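Side-chain contacts in extracellular solute-binding protein, family 1 (Bifidobacterium longum subsp. infantis ATCC 15697, PDB 3QUF), which probably binds a solute outside the cell, possibly a sugar or oligosaccharide, and delivers it to an ABC-type membrane transporter for uptake: residues Val370-Pro373 and Val378-Thr381; Ser33-Phe38 and Gln75-Gly80; Gly44-Gly49 and Leu321-Ser326. All coordinates share one frame; numbering follows the deposited sequence. Where two conformers were deposited one is given.

Interaction 1: Val370-Pro373 and Val378-Thr381; sequences VNWP and VMST
With its CG anti to the carbonyl carbon (chi1 -39°) and its ring turned upright by the second torsion, W372 presents one face of the indole to M379, a selenomethionine whose CG is likewise anti to its carbonyl carbon. The M379 CB sits 3.6 Å from the centroid of the six-membered ring and 17° off its normal, a CH-pi contact over the face. Bends at both later torsions curl the selenium side chain round the ring: CE of M379 reaches CZ3 of W372 at 3.8 Å, while SE takes an oblique position 5.4 Å from the same centroid. At the indole edge, W372 NE1 donates to S380 OG at 3.0 Å. The N-H...O angle of 146° and an acceptor tilted from the ring plane show a bent bond, which satisfies the buried indole nitrogen and, with the groups over both faces, helps hold the ring's rotation. V370 CG1 lies over the opposite face, 3.6 Å above the plane, so valine and selenomethionine sandwich the indole. The contact folds the loop following strand 367-368 onto the first turns of helix 376-391; helix 209-212 meets W372 through W212, and helix 397-408 packs on M379 through L404 and K407.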
ATOM      1  N   VAL A 370      -4.572   2.961   3.801  1.00 11.94           N
ATOM      2  CA  VAL A 370      -5.430   4.153   3.725  1.00 11.24           C
ATOM      3  C   VAL A 370      -4.835   5.138   2.699  1.00 12.57           C
ATOM      4  O   VAL A 370      -3.844   5.832   2.986  1.00 14.66           O
ATOM      5  CB  VAL A 370      -5.628   4.835   5.067  1.00 12.45           C
ATOM      6  CG1 VAL A 370      -6.576   6.048   4.916  1.00 11.18           C
ATOM      7  CG2 VAL A 370      -6.302   3.848   6.117  1.00 12.91           C
ATOM      8  N   ASN A 371      -5.438   5.190   1.528  1.00 13.27           N
ATOM      9  CA  ASN A 371      -4.965   6.031   0.416  1.00 13.98           C
ATOM     10  C   ASN A 371      -5.958   7.182   0.268  1.00 14.43           C
ATOM     11  O   ASN A 371      -6.937   7.124  -0.503  1.00 14.21           O
ATOM     12  CB  ASN A 371      -4.797   5.193  -0.870  1.00 14.47           C
ATOM     13  CG  ASN A 371      -3.602   4.270  -0.820  1.00 15.93           C
ATOM     14  OD1 ASN A 371      -3.710   3.036  -1.019  1.00 18.62           O
ATOM     15  ND2 ASN A 371      -2.477   4.838  -0.559  1.00 13.98           N
ATOM     16  N   TRP A 372      -5.761   8.237   1.048  1.00 13.85           N
ATOM     17  CA  TRP A 372      -6.736   9.304   1.151  1.00 14.24           C
ATOM     18  C   TRP A 372      -7.002   9.929  -0.233  1.00 14.27           C
ATOM     19  O   TRP A 372      -6.052  10.219  -0.947  1.00 14.34           O
ATOM     20  CB  TRP A 372      -6.235  10.433   2.017  1.00 14.89           C
ATOM     21  CG  TRP A 372      -5.458  10.012   3.245  1.00 16.30           C
ATOM     22  CD1 TRP A 372      -4.126   9.810   3.322  1.00 16.83           C
ATOM     23  CD2 TRP A 372      -5.976   9.775   4.557  1.00 15.03           C
ATOM     24  NE1 TRP A 372      -3.769   9.456   4.596  1.00 16.74           N
ATOM     25  CE2 TRP A 372      -4.889   9.438   5.377  1.00 16.07           C
ATOM     26  CE3 TRP A 372      -7.242   9.865   5.130  1.00 17.61           C
ATOM     27  CZ2 TRP A 372      -5.031   9.188   6.735  1.00 17.55           C
ATOM     28  CZ3 TRP A 372      -7.374   9.594   6.479  1.00 17.59           C
ATOM     29  CH2 TRP A 372      -6.292   9.244   7.245  1.00 17.60           C
ATOM     30  N   PRO A 373      -8.267  10.140  -0.598  1.00 14.81           N
ATOM     31  CA  PRO A 373      -8.515  10.752  -1.913  1.00 15.26           C
ATOM     32  C   PRO A 373      -8.390  12.250  -1.997  1.00 16.75           C
ATOM     33  O   PRO A 373      -8.512  12.826  -3.087  1.00 17.69           O
ATOM     34  CB  PRO A 373      -9.946  10.307  -2.246  1.00 16.17           C
ATOM     35  CG  PRO A 373     -10.576  10.101  -0.937  1.00 15.49           C
ATOM     36  CD  PRO A 373      -9.485   9.497  -0.088  1.00 16.09           C
ATOM     37  N   VAL A 378      -1.833  16.145   4.273  1.00 18.74           N
ATOM     38  CA  VAL A 378      -2.495  16.791   5.357  1.00 19.33           C
ATOM     39  C   VAL A 378      -3.117  15.751   6.290  1.00 17.72           C
ATOM     40  O   VAL A 378      -2.998  15.850   7.514  1.00 17.86           O
ATOM     41  CB  VAL A 378      -3.571  17.798   4.901  1.00 20.70           C
ATOM     42  CG1 VAL A 378      -4.399  18.327   6.049  1.00 21.19           C
ATOM     43  CG2 VAL A 378      -2.937  18.987   4.139  1.00 22.98           C
HETATM   44  N   MSE A 379      -3.785  14.771   5.697  1.00 16.92           N
HETATM   45  CA  MSE A 379      -4.498  13.770   6.475  1.00 16.15           C
HETATM   46  C   MSE A 379      -3.545  12.783   7.158  1.00 16.53           C
HETATM   47  O   MSE A 379      -3.754  12.440   8.315  1.00 16.78           O
HETATM   48  CB  MSE A 379      -5.499  13.027   5.613  1.00 16.45           C
HETATM   49  CG  MSE A 379      -6.700  13.817   5.263  1.00 17.49           C
HETATM   50 SE   MSE A 379      -7.693  14.640   6.701  0.80 19.09          SE
HETATM   51  CE  MSE A 379      -8.148  13.128   7.782  1.00 20.28           C
ATOM     52  N   SER A 380      -2.482  12.390   6.490  1.00 16.34           N
ATOM     53  CA  SER A 380      -1.487  11.515   7.120  1.00 17.32           C
ATOM     54  C   SER A 380      -0.855  12.220   8.317  1.00 18.41           C
ATOM     55  O   SER A 380      -0.686  11.611   9.361  1.00 17.72           O
ATOM     56  CB  SER A 380      -0.429  11.040   6.133  1.00 17.90           C
ATOM     57  OG  SER A 380      -0.935   9.989   5.314  1.00 21.86           O
ATOM     58  N   THR A 381      -0.514  13.491   8.161  1.00 18.72           N
ATOM     59  CA  THR A 381       0.069  14.260   9.250  1.00 20.22           C
ATOM     60  C   THR A 381      -0.859  14.288  10.462  1.00 19.97           C
ATOM     61  O   THR A 381      -0.424  14.107  11.591  1.00 18.93           O
ATOM     62  CB  THR A 381       0.363  15.713   8.801  1.00 22.14           C
ATOM     63  OG1 THR A 381       1.352  15.675   7.771  1.00 25.02           O
ATOM     64  CG2 THR A 381       0.845  16.567   9.978  1.00 23.37           C
TER

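Interaction 2: Ser33-Phe38 and Gln75-Gly80; sequences SFYSYF and QTRLAG
Between residues 33-38 of strand 30-36 and its following loop and residues 75-80 at the end of helix 67-79, the nearest CA atoms, those of Y35 and R77, are 9.0 Å apart, so long side chains must bridge the gap. Y35 and R77 both leave the backbone toward the opposing segment. The arginine chain runs extended from CG to NE, with chi2 and chi3 both at -176°, and this carries its guanidinium over one face of the phenol ring. R77 CZ lies 4.3 Å from the Y35 ring centroid and 24° off the ring normal, with the two planes 30° apart: a tilted stack that meets the geometry of a cation-pi contact. The overlap is displaced toward the ring rim, where NH1 of R77 comes within 3.5 Å of CD1 and 3.6 Å of CE1 of Y35. Both polar ends have hydrogen-bond partners elsewhere, R77 NH1 with Q62 OE1 on strand 57-63 and Y35 OH with T73 OG1 on helix 67-79. Y70 also stacks with Y35, and P84 touches both residues. Because NH1 bonds to Q62 OE1 while the guanidinium's flat side rests on the ring, the positive charge is probably stabilised by the tyrosine's pi electrons as well as by the side-chain amide oxygen of Q62.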
ATOM      1  N   SER A  33       4.918   9.642 -26.038  1.00 14.93           N
ATOM      2  CA  SER A  33       5.750   9.987 -24.914  1.00 15.26           C
ATOM      3  C   SER A  33       5.220   9.381 -23.628  1.00 15.49           C
ATOM      4  O   SER A  33       4.026   9.104 -23.499  1.00 14.54           O
ATOM      5  CB  SER A  33       5.873  11.499 -24.760  1.00 16.32           C
ATOM      6  OG  SER A  33       4.584  12.061 -24.698  1.00 17.89           O
ATOM      7  N   PHE A  34       6.120   9.164 -22.678  1.00 15.00           N
ATOM      8  CA  PHE A  34       5.780   8.601 -21.373  1.00 13.81           C
ATOM      9  C   PHE A  34       6.526   9.418 -20.356  1.00 14.16           C
ATOM     10  O   PHE A  34       7.759   9.516 -20.459  1.00 15.92           O
ATOM     11  CB  PHE A  34       6.212   7.137 -21.342  1.00 14.23           C
ATOM     12  CG  PHE A  34       6.071   6.416 -20.006  1.00 12.87           C
ATOM     13  CD1 PHE A  34       5.178   6.780 -19.032  1.00 13.77           C
ATOM     14  CD2 PHE A  34       6.880   5.306 -19.764  1.00 16.10           C
ATOM     15  CE1 PHE A  34       5.109   6.079 -17.811  1.00 15.31           C
ATOM     16  CE2 PHE A  34       6.821   4.617 -18.565  1.00 16.79           C
ATOM     17  CZ  PHE A  34       5.968   4.992 -17.602  1.00 14.83           C
ATOM     18  N   TYR A  35       5.807  10.108 -19.483  1.00 13.57           N
ATOM     19  CA  TYR A  35       6.439  10.820 -18.371  1.00 13.42           C
ATOM     20  C   TYR A  35       6.267   9.904 -17.187  1.00 13.67           C
ATOM     21  O   TYR A  35       5.168   9.746 -16.655  1.00 13.61           O
ATOM     22  CB  TYR A  35       5.801  12.175 -18.115  1.00 13.55           C
ATOM     23  CG  TYR A  35       6.556  12.980 -17.083  1.00 15.38           C
ATOM     24  CD1 TYR A  35       7.933  13.114 -17.170  1.00 26.23           C
ATOM     25  CD2 TYR A  35       5.926  13.590 -16.041  1.00 15.32           C
ATOM     26  CE1 TYR A  35       8.651  13.860 -16.227  1.00 27.19           C
ATOM     27  CE2 TYR A  35       6.634  14.341 -15.090  1.00 18.09           C
ATOM     28  CZ  TYR A  35       7.989  14.450 -15.187  1.00 25.39           C
ATOM     29  OH  TYR A  35       8.735  15.205 -14.308  1.00 25.30           O
ATOM     30  N   SER A  36       7.360   9.264 -16.795  1.00 14.17           N
ATOM     31  CA  SER A  36       7.347   8.142 -15.848  1.00 13.95           C
ATOM     32  C   SER A  36       7.688   8.522 -14.394  1.00 14.02           C
ATOM     33  O   SER A  36       8.689   9.185 -14.129  1.00 14.69           O
ATOM     34  CB  SER A  36       8.347   7.093 -16.314  1.00 14.59           C
ATOM     35  OG  SER A  36       8.442   6.004 -15.407  1.00 15.15           O
ATOM     36  N   TYR A  37       6.831   8.116 -13.477  1.00 12.03           N
ATOM     37  CA  TYR A  37       7.114   8.209 -12.031  1.00 13.05           C
ATOM     38  C   TYR A  37       8.291   7.296 -11.662  1.00 14.42           C
ATOM     39  O   TYR A  37       9.064   7.567 -10.740  1.00 16.38           O
ATOM     40  CB  TYR A  37       5.899   7.783 -11.275  1.00 12.94           C
ATOM     41  CG  TYR A  37       6.057   7.643  -9.795  1.00 13.87           C
ATOM     42  CD1 TYR A  37       6.037   8.746  -8.978  1.00 19.72           C
ATOM     43  CD2 TYR A  37       6.300   6.414  -9.253  1.00 18.70           C
ATOM     44  CE1 TYR A  37       6.176   8.595  -7.593  1.00 22.21           C
ATOM     45  CE2 TYR A  37       6.441   6.241  -7.883  1.00 21.95           C
ATOM     46  CZ  TYR A  37       6.401   7.338  -7.080  1.00 22.98           C
ATOM     47  OH  TYR A  37       6.557   7.166  -5.715  1.00 31.29           O
ATOM     48  N   PHE A  38       8.389   6.200 -12.389  1.00 15.07           N
ATOM     49  CA  PHE A  38       9.399   5.164 -12.121  1.00 15.45           C
ATOM     50  C   PHE A  38      10.704   5.531 -12.758  1.00 17.53           C
ATOM     51  O   PHE A  38      10.768   6.025 -13.892  1.00 16.88           O
ATOM     52  CB  PHE A  38       8.874   3.837 -12.670  1.00 15.34           C
ATOM     53  CG  PHE A  38       7.651   3.362 -11.971  1.00 14.24           C
ATOM     54  CD1 PHE A  38       7.732   2.825 -10.705  1.00 16.53           C
ATOM     55  CD2 PHE A  38       6.370   3.570 -12.515  1.00 15.50           C
ATOM     56  CE1 PHE A  38       6.579   2.424 -10.049  1.00 18.05           C
ATOM     57  CE2 PHE A  38       5.251   3.179 -11.840  1.00 18.24           C
ATOM     58  CZ  PHE A  38       5.359   2.618 -10.620  1.00 15.52           C
ATOM     59  N   GLN A  75       1.553  17.780 -13.764  1.00 15.35           N
ATOM     60  CA  GLN A  75       0.367  18.625 -13.860  1.00 16.59           C
ATOM     61  C   GLN A  75       0.598  19.739 -14.897  1.00 17.10           C
ATOM     62  O   GLN A  75      -0.291  20.051 -15.735  1.00 17.11           O
ATOM     63  CB  GLN A  75       0.017  19.225 -12.514  1.00 18.02           C
ATOM     64  CG  GLN A  75      -1.250  20.032 -12.515  1.00 23.16           C
ATOM     65  CD  GLN A  75      -1.581  20.540 -11.130  1.00 30.79           C
ATOM     66  OE1 GLN A  75      -1.415  19.817 -10.140  1.00 36.37           O
ATOM     67  NE2 GLN A  75      -2.037  21.779 -11.044  1.00 36.36           N
ATOM     68  N   THR A  76       1.787  20.321 -14.872  1.00 17.13           N
ATOM     69  CA  THR A  76       2.133  21.335 -15.846  1.00 19.17           C
ATOM     70  C   THR A  76       2.119  20.789 -17.267  1.00 18.23           C
ATOM     71  O   THR A  76       1.588  21.420 -18.163  1.00 19.28           O
ATOM     72  CB  THR A  76       3.507  21.971 -15.538  1.00 20.79           C
ATOM     73  OG1 THR A  76       3.431  22.554 -14.239  1.00 25.71           O
ATOM     74  CG2 THR A  76       3.836  23.070 -16.556  1.00 24.28           C
ATOM     75  N   ARG A  77       2.699  19.613 -17.457  1.00 17.04           N
ATOM     76  CA  ARG A  77       2.743  19.036 -18.774  1.00 17.27           C
ATOM     77  C   ARG A  77       1.363  18.639 -19.282  1.00 17.57           C
ATOM     78  O   ARG A  77       1.083  18.794 -20.472  1.00 18.23           O
ATOM     79  CB  ARG A  77       3.675  17.859 -18.810  1.00 17.18           C
ATOM     80  CG  ARG A  77       5.102  18.270 -18.588  1.00 21.17           C
ATOM     81  CD  ARG A  77       6.045  17.136 -18.708  1.00 27.90           C
ATOM     82  NE  ARG A  77       7.385  17.622 -18.386  1.00 32.95           N
ATOM     83  CZ  ARG A  77       8.532  16.995 -18.636  1.00 38.88           C
ATOM     84  NH1 ARG A  77       8.555  15.829 -19.260  1.00 41.71           N
ATOM     85  NH2 ARG A  77       9.681  17.574 -18.273  1.00 40.07           N
ATOM     86  N   LEU A  78       0.500  18.156 -18.401  1.00 15.97           N
ATOM     87  CA  LEU A  78      -0.859  17.800 -18.801  1.00 16.64           C
ATOM     88  C   LEU A  78      -1.643  19.028 -19.187  1.00 18.60           C
ATOM     89  O   LEU A  78      -2.520  18.937 -20.032  1.00 18.76           O
ATOM     90  CB  LEU A  78      -1.621  17.038 -17.707  1.00 16.25           C
ATOM     91  CG  LEU A  78      -1.066  15.644 -17.463  1.00 14.44           C
ATOM     92  CD1 LEU A  78      -1.759  15.056 -16.243  1.00 16.51           C
ATOM     93  CD2 LEU A  78      -1.255  14.738 -18.686  1.00 15.56           C
ATOM     94  N   ALA A  79      -1.315  20.171 -18.576  1.00 18.64           N
ATOM     95  CA  ALA A  79      -1.991  21.423 -18.862  1.00 20.02           C
ATOM     96  C   ALA A  79      -1.485  22.124 -20.122  1.00 20.52           C
ATOM     97  O   ALA A  79      -2.155  23.022 -20.607  1.00 21.49           O
ATOM     98  CB  ALA A  79      -1.849  22.381 -17.647  1.00 20.09           C
ATOM     99  N   GLY A  80      -0.297  21.770 -20.604  1.00 19.75           N
ATOM    100  CA  GLY A  80       0.352  22.470 -21.700  1.00 20.72           C
ATOM    101  C   GLY A  80      -0.087  21.963 -23.068  1.00 20.62           C
ATOM    102  O   GLY A  80      -1.047  21.221 -23.170  1.00 19.27           O
TER

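Interaction 3: Gly44-Gly49 and Leu321-Ser326; sequences GEVVKG and LAYLNS
Two helices of one alpha/beta lobe of the periplasmic-binding-protein fold meet here: helix 40-53, the link between the parallel strands 30-36 and 57-63 in a beta-alpha-beta crossover, and the end of helix 311-324. The nearest CA atoms of the two segments, those of V46 and L324, are 7.1 Å apart. V46 places CG1 anti to its backbone N (chi1 174°), and that methyl serves two partners, meeting Y323 CE2 at 3.9 Å and, in one of the two conformers of that leucine, L324 CD2 at 3.6 Å. Relative to the tyrosine the methyl lies in the ring plane at the edge. The backbone comes closer still, V46 O lying 3.4 Å from Y323 CE2 and set obliquely to the ring. Y323, its CG also anti to the backbone N, reaches across to helix 40-53. G49 has no side chain, and the Y323 OH lies directly against its backbone, 3.4 Å from G49 CA and 3.5 Å from G49 C. Additional cover comes from helix 327-337, whose A332 and F333 touch V46. The hydroxyl is held by E328 OE2, a hydrogen-bond partner on that same helix, and by water. This single water joins the two segments by donating both its protons, one to Y323 OH at 2.7 Å and the other to the E45 backbone O at 2.9 Å.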
ATOM      1  N   GLY A  44      12.980   0.639 -16.957  1.00 20.86           N
ATOM      2  CA  GLY A  44      13.758   0.698 -18.190  1.00 22.22           C
ATOM      3  C   GLY A  44      13.704  -0.567 -19.024  1.00 21.87           C
ATOM      4  O   GLY A  44      13.657  -0.486 -20.243  1.00 22.85           O
ATOM      5  N   GLU A  45      13.749  -1.734 -18.379  1.00 22.26           N
ATOM      6  CA  GLU A  45      13.672  -3.013 -19.102  0.50 22.64           C
ATOM      7  C   GLU A  45      12.316  -3.211 -19.759  1.00 21.77           C
ATOM      8  O   GLU A  45      12.217  -3.812 -20.865  1.00 21.71           O
ATOM      9  CB  GLU A  45      13.980  -4.225 -18.207  0.50 23.22           C
ATOM     10  CG  GLU A  45      13.823  -5.566 -18.960  0.50 25.61           C
ATOM     11  CD  GLU A  45      14.375  -6.775 -18.215  0.50 29.92           C
ATOM     12  OE1 GLU A  45      14.712  -6.645 -17.022  0.50 31.97           O
ATOM     13  OE2 GLU A  45      14.489  -7.852 -18.843  0.50 32.65           O
ATOM     14  N   VAL A  46      11.256  -2.727 -19.105  1.00 19.61           N
ATOM     15  CA  VAL A  46       9.934  -2.754 -19.718  1.00 18.27           C
ATOM     16  C   VAL A  46       9.940  -1.908 -21.001  1.00 18.02           C
ATOM     17  O   VAL A  46       9.497  -2.352 -22.074  1.00 17.49           O
ATOM     18  CB  VAL A  46       8.825  -2.238 -18.740  1.00 18.21           C
ATOM     19  CG1 VAL A  46       7.479  -2.135 -19.442  1.00 19.57           C
ATOM     20  CG2 VAL A  46       8.717  -3.140 -17.523  1.00 19.85           C
ATOM     21  N   VAL A  47      10.448  -0.688 -20.894  1.00 18.25           N
ATOM     22  CA  VAL A  47      10.533   0.220 -22.044  1.00 19.23           C
ATOM     23  C   VAL A  47      11.327  -0.432 -23.182  1.00 19.91           C
ATOM     24  O   VAL A  47      10.863  -0.463 -24.310  1.00 20.60           O
ATOM     25  CB  VAL A  47      11.056   1.603 -21.609  1.00 20.23           C
ATOM     26  CG1 VAL A  47      11.364   2.515 -22.815  1.00 21.89           C
ATOM     27  CG2 VAL A  47       9.995   2.281 -20.748  1.00 19.35           C
ATOM     28  N   LYS A  48      12.494  -0.978 -22.851  1.00 21.16           N
ATOM     29  CA  LYS A  48      13.374  -1.604 -23.847  1.00 23.40           C
ATOM     30  C   LYS A  48      12.678  -2.755 -24.551  1.00 22.57           C
ATOM     31  O   LYS A  48      12.682  -2.849 -25.787  1.00 22.68           O
ATOM     32  CB  LYS A  48      14.679  -2.046 -23.191  1.00 25.46           C
ATOM     33  CG  LYS A  48      15.590  -0.866 -22.859  1.00 31.12           C
ATOM     34  CD  LYS A  48      16.944  -1.332 -22.255  1.00 39.02           C
ATOM     35  CE  LYS A  48      17.513  -0.343 -21.176  1.00 42.22           C
ATOM     36  NZ  LYS A  48      17.139  -0.640 -19.719  1.00 42.92           N
ATOM     37  N   GLY A  49      12.038  -3.611 -23.766  1.00 22.09           N
ATOM     38  CA  GLY A  49      11.319  -4.758 -24.318  1.00 21.54           C
ATOM     39  C   GLY A  49      10.188  -4.348 -25.212  1.00 20.06           C
ATOM     40  O   GLY A  49      10.005  -4.893 -26.296  1.00 20.65           O
ATOM     41  N   LEU A 321       0.334  -0.244 -22.563  1.00 14.51           N
ATOM     42  CA  LEU A 321      -0.378  -0.768 -21.378  1.00 13.15           C
ATOM     43  C   LEU A 321      -0.599  -2.262 -21.487  1.00 12.97           C
ATOM     44  O   LEU A 321      -0.433  -2.987 -20.500  1.00 13.75           O
ATOM     45  CB  LEU A 321      -1.665   0.016 -21.118  1.00 13.86           C
ATOM     46  CG  LEU A 321      -1.454   1.271 -20.230  1.00 16.50           C
ATOM     47  CD1 LEU A 321      -0.631   2.317 -20.815  1.00 18.16           C
ATOM     48  CD2 LEU A 321      -2.829   1.884 -19.833  1.00 15.18           C
ATOM     49  N   ALA A 322      -0.905  -2.739 -22.678  1.00 12.96           N
ATOM     50  CA  ALA A 322      -1.070  -4.165 -22.908  1.00 14.46           C
ATOM     51  C   ALA A 322       0.205  -4.929 -22.667  1.00 15.45           C
ATOM     52  O   ALA A 322       0.165  -6.045 -22.152  1.00 17.35           O
ATOM     53  CB  ALA A 322      -1.595  -4.425 -24.329  1.00 15.33           C
ATOM     54  N   TYR A 323       1.341  -4.351 -23.089  1.00 14.83           N
ATOM     55  CA  TYR A 323       2.641  -4.959 -22.844  1.00 16.13           C
ATOM     56  C   TYR A 323       2.984  -5.005 -21.375  1.00 15.70           C
ATOM     57  O   TYR A 323       3.541  -5.999 -20.865  1.00 17.39           O
ATOM     58  CB  TYR A 323       3.731  -4.197 -23.624  1.00 16.29           C
ATOM     59  CG  TYR A 323       5.104  -4.801 -23.420  1.00 16.70           C
ATOM     60  CD1 TYR A 323       5.487  -5.933 -24.109  1.00 19.62           C
ATOM     61  CD2 TYR A 323       5.979  -4.268 -22.516  1.00 18.70           C
ATOM     62  CE1 TYR A 323       6.739  -6.486 -23.917  1.00 22.55           C
ATOM     63  CE2 TYR A 323       7.246  -4.830 -22.299  1.00 19.87           C
ATOM     64  CZ  TYR A 323       7.593  -5.939 -23.004  1.00 23.10           C
ATOM     65  OH  TYR A 323       8.828  -6.527 -22.841  1.00 23.69           O
ATOM     66  N   LEU A 324       2.699  -3.925 -20.669  1.00 15.08           N
ATOM     67  CA  LEU A 324       2.896  -3.866 -19.209  0.50 15.26           C
ATOM     68  C   LEU A 324       2.143  -5.010 -18.542  1.00 14.61           C
ATOM     69  O   LEU A 324       2.707  -5.732 -17.707  1.00 16.24           O
ATOM     70  CB  LEU A 324       2.424  -2.533 -18.616  0.50 15.55           C
ATOM     71  CG  LEU A 324       3.382  -1.339 -18.611  0.50 16.18           C
ATOM     72  CD1 LEU A 324       2.614  -0.015 -18.389  0.50 15.83           C
ATOM     73  CD2 LEU A 324       4.428  -1.511 -17.558  0.50 17.74           C
ATOM     74  N   ASN A 325       0.895  -5.189 -18.939  1.00 14.43           N
ATOM     75  CA  ASN A 325       0.073  -6.337 -18.496  1.00 14.58           C
ATOM     76  C   ASN A 325       0.200  -7.541 -19.409  1.00 15.47           C
ATOM     77  O   ASN A 325      -0.781  -8.013 -19.990  1.00 15.87           O
ATOM     78  CB  ASN A 325      -1.390  -5.941 -18.310  1.00 13.59           C
ATOM     79  CG  ASN A 325      -2.202  -7.025 -17.632  1.00 15.42           C
ATOM     80  OD1 ASN A 325      -1.640  -7.925 -16.998  1.00 17.16           O
ATOM     81  ND2 ASN A 325      -3.492  -7.032 -17.870  1.00 16.82           N
ATOM     82  N   SER A 326       1.436  -8.019 -19.533  1.00 16.22           N
ATOM     83  CA  SER A 326       1.788  -9.248 -20.247  1.00 16.58           C
ATOM     84  C   SER A 326       2.836  -9.980 -19.393  1.00 17.04           C
ATOM     85  O   SER A 326       3.476  -9.406 -18.536  1.00 15.20           O
ATOM     86  CB  SER A 326       2.372  -8.959 -21.640  1.00 17.90           C
ATOM     87  OG  SER A 326       3.701  -8.419 -21.607  1.00 18.31           O
TER
HETATM   88  O   HOH W   1      10.533  -6.113 -20.830  1.00 28.61           O

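Interactions 2 and 3 belong to the same lobe, their centres 18 Å apart and their nearest atoms about 4 Å apart without touching. Strand 30-36 leads directly into helix 40-53, so the two contacts involve consecutive elements, and their segments alternate along the chain. F333, which touches V46 of interaction 3, also meets F38 of the 33-38 segment edge-to-face, giving the pair a shared neighbour. Interaction 1 stands apart: its centre is 23 Å from that of interaction 2 and 31 Å from that of interaction 3, although it lies nearest the chain's centre, at 12 Å. Interactions 2 and 3 lie farther out, at 23 Å and 22 Å, on the same side of that centre.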